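Signal recognition particle receptor FtsY (Sulfolobus acidocaldarius, PDB 5L3S) is a signal recognition particle receptor of the SRP54-type family, joining a helical bundle to a P-loop nucleotide-binding domain. Local coordinates at residues Val103-Gly108 / Asp215-Ile220. Numbering follows the deposited sequence.
Sequences VIIFFG and DFRILI
Val103-Phe107 and Phe216-Ile220 pair as neighbouring parallel strands, their axes 4.9 Å apart and inclined by 20°, in the central sheet of a P-loop NTPase fold. The ladder is regular: Ile105 N and Phe107 N donate to Phe216 O and Ile218 O, while Ile218 N and Ile220 N donate to Ile105 O and Phe107 O. It starts at a fork, where Val103 O accepts from both Phe216 N and Asp215 N, the latter at 2.7 Å. The Asp215 carboxylate closes this end through its anti lone pair, OD2 lying 2.9 Å from Val103 N, with the N-H pointing at it at 170°.

On the face bearing Ile104, Phe106 and Ile218, the extended Ile218 chain carries CD1 between two residues of the other strand, 3.8 Å from Ile104 CG2 and 3.7 Å from Phe106 CE2. The Phe106 ring meets this methyl obliquely, whereas Ile220 CD1 lies near the ring plane, at its edge. Ile246 of strand 244-248 adds to the packing round Ile218 and Ile220.

On the other face, which bears Ile105, Phe107, Arg217 and Leu219, Ile105 CG2 rests against Arg217 CG, the two side chains running alongside each other, against Leu209 of helix 199-212. Phe107 holds CG between its backbone N and carbonyl carbon (chi1 53°), which turns the ring toward the partner strand; Arg217 CB and Leu219 CD1 approach it obliquely, and Ile218 O sits over one face, offset toward the rim. Beyond Phe107 the chain enters Gly108, which begins what appears to be the Walker A loop; Asn110 and Gly111 further on line a pocket for phosphoaminophosphonic acid-guanylate ester. There Leu219 CD1 lies 3.8 Å from Gly108 CA and 3.5 Å from Phe107 O.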
# COMPACT_ATOMS: atom_id res chain seq x y z
N VAL B 103 -10.33 -21.14 -14.56
CA VAL B 103 -10.83 -19.84 -14.13
C VAL B 103 -10.10 -19.31 -12.91
O VAL B 103 -10.04 -19.97 -11.87
CB VAL B 103 -12.34 -19.91 -13.82
CG1 VAL B 103 -12.84 -18.57 -13.29
CG2 VAL B 103 -13.13 -20.33 -15.07
N ILE B 104 -9.53 -18.12 -13.05
CA ILE B 104 -8.79 -17.48 -11.97
C ILE B 104 -9.45 -16.16 -11.62
O ILE B 104 -9.81 -15.39 -12.52
CB ILE B 104 -7.35 -17.18 -12.42
CG1 ILE B 104 -6.71 -18.45 -13.00
CG2 ILE B 104 -6.53 -16.60 -11.25
CD1 ILE B 104 -5.28 -18.25 -13.45
N ILE B 105 -9.61 -15.88 -10.33
CA ILE B 105 -10.15 -14.60 -9.90
C ILE B 105 -9.10 -13.89 -9.06
O ILE B 105 -8.28 -14.54 -8.38
CB ILE B 105 -11.50 -14.77 -9.14
CG1 ILE B 105 -12.20 -13.41 -8.90
CG2 ILE B 105 -11.28 -15.53 -7.84
CD1 ILE B 105 -13.67 -13.55 -8.50
N PHE B 106 -9.12 -12.56 -9.13
CA PHE B 106 -8.16 -11.70 -8.43
C PHE B 106 -8.96 -10.73 -7.57
O PHE B 106 -9.93 -10.13 -8.06
CB PHE B 106 -7.33 -10.89 -9.45
CG PHE B 106 -6.51 -11.74 -10.39
CD1 PHE B 106 -7.11 -12.44 -11.43
CD2 PHE B 106 -5.14 -11.84 -10.23
CE1 PHE B 106 -6.35 -13.22 -12.29
CE2 PHE B 106 -4.37 -12.63 -11.08
CZ PHE B 106 -4.97 -13.32 -12.11
N PHE B 107 -8.61 -10.62 -6.29
CA PHE B 107 -9.27 -9.62 -5.44
C PHE B 107 -8.31 -9.03 -4.41
O PHE B 107 -7.18 -9.48 -4.27
CB PHE B 107 -10.54 -10.20 -4.76
CG PHE B 107 -10.30 -11.51 -4.00
CD1 PHE B 107 -9.82 -11.50 -2.69
CD2 PHE B 107 -10.64 -12.73 -4.57
CE1 PHE B 107 -9.62 -12.69 -1.99
CE2 PHE B 107 -10.45 -13.92 -3.88
CZ PHE B 107 -9.93 -13.90 -2.59
N GLY B 108 -8.76 -8.00 -3.71
CA GLY B 108 -7.90 -7.37 -2.72
C GLY B 108 -8.39 -5.95 -2.49
O GLY B 108 -9.35 -5.52 -3.14
N ASP B 215 -11.19 -21.87 -10.29
CA ASP B 215 -10.26 -22.95 -10.04
C ASP B 215 -9.08 -22.45 -9.21
O ASP B 215 -8.39 -23.24 -8.58
CB ASP B 215 -9.78 -23.56 -11.35
CG ASP B 215 -10.92 -24.11 -12.18
OD1 ASP B 215 -11.36 -25.23 -11.87
OD2 ASP B 215 -11.38 -23.42 -13.10
N PHE B 216 -8.86 -21.15 -9.21
CA PHE B 216 -7.75 -20.57 -8.45
C PHE B 216 -8.16 -19.18 -8.00
O PHE B 216 -8.70 -18.42 -8.79
CB PHE B 216 -6.49 -20.49 -9.32
CG PHE B 216 -5.19 -20.54 -8.55
CD1 PHE B 216 -4.80 -21.71 -7.91
CD2 PHE B 216 -4.36 -19.44 -8.49
CE1 PHE B 216 -3.60 -21.77 -7.21
CE2 PHE B 216 -3.16 -19.48 -7.79
CZ PHE B 216 -2.78 -20.66 -7.14
N ARG B 217 -7.88 -18.84 -6.74
CA ARG B 217 -8.23 -17.52 -6.23
C ARG B 217 -6.96 -16.82 -5.74
O ARG B 217 -6.21 -17.40 -4.96
CB ARG B 217 -9.20 -17.63 -5.04
CG ARG B 217 -10.49 -18.37 -5.29
CD ARG B 217 -11.24 -18.49 -3.98
NE ARG B 217 -12.48 -19.24 -4.12
CZ ARG B 217 -13.39 -19.38 -3.15
NH1 ARG B 217 -13.19 -18.82 -1.96
NH2 ARG B 217 -14.49 -20.09 -3.38
N ILE B 218 -6.72 -15.60 -6.19
CA ILE B 218 -5.49 -14.89 -5.86
C ILE B 218 -5.79 -13.57 -5.16
O ILE B 218 -6.46 -12.70 -5.70
CB ILE B 218 -4.64 -14.59 -7.11
CG1 ILE B 218 -4.29 -15.89 -7.84
CG2 ILE B 218 -3.37 -13.83 -6.72
CD1 ILE B 218 -3.48 -15.68 -9.11
N LEU B 219 -5.28 -13.45 -3.94
CA LEU B 219 -5.34 -12.19 -3.21
C LEU B 219 -4.16 -11.35 -3.63
O LEU B 219 -3.02 -11.83 -3.70
CB LEU B 219 -5.29 -12.45 -1.70
CG LEU B 219 -5.11 -11.20 -0.83
CD1 LEU B 219 -6.31 -10.28 -0.95
CD2 LEU B 219 -4.82 -11.60 0.65
N ILE B 220 -4.42 -10.08 -3.95
CA ILE B 220 -3.34 -9.14 -4.23
C ILE B 220 -3.01 -8.30 -2.99
O ILE B 220 -3.91 -7.71 -2.40
CB ILE B 220 -3.68 -8.22 -5.42
CG1 ILE B 220 -4.10 -9.05 -6.65
CG2 ILE B 220 -2.50 -7.33 -5.75
CD1 ILE B 220 -3.04 -10.08 -7.05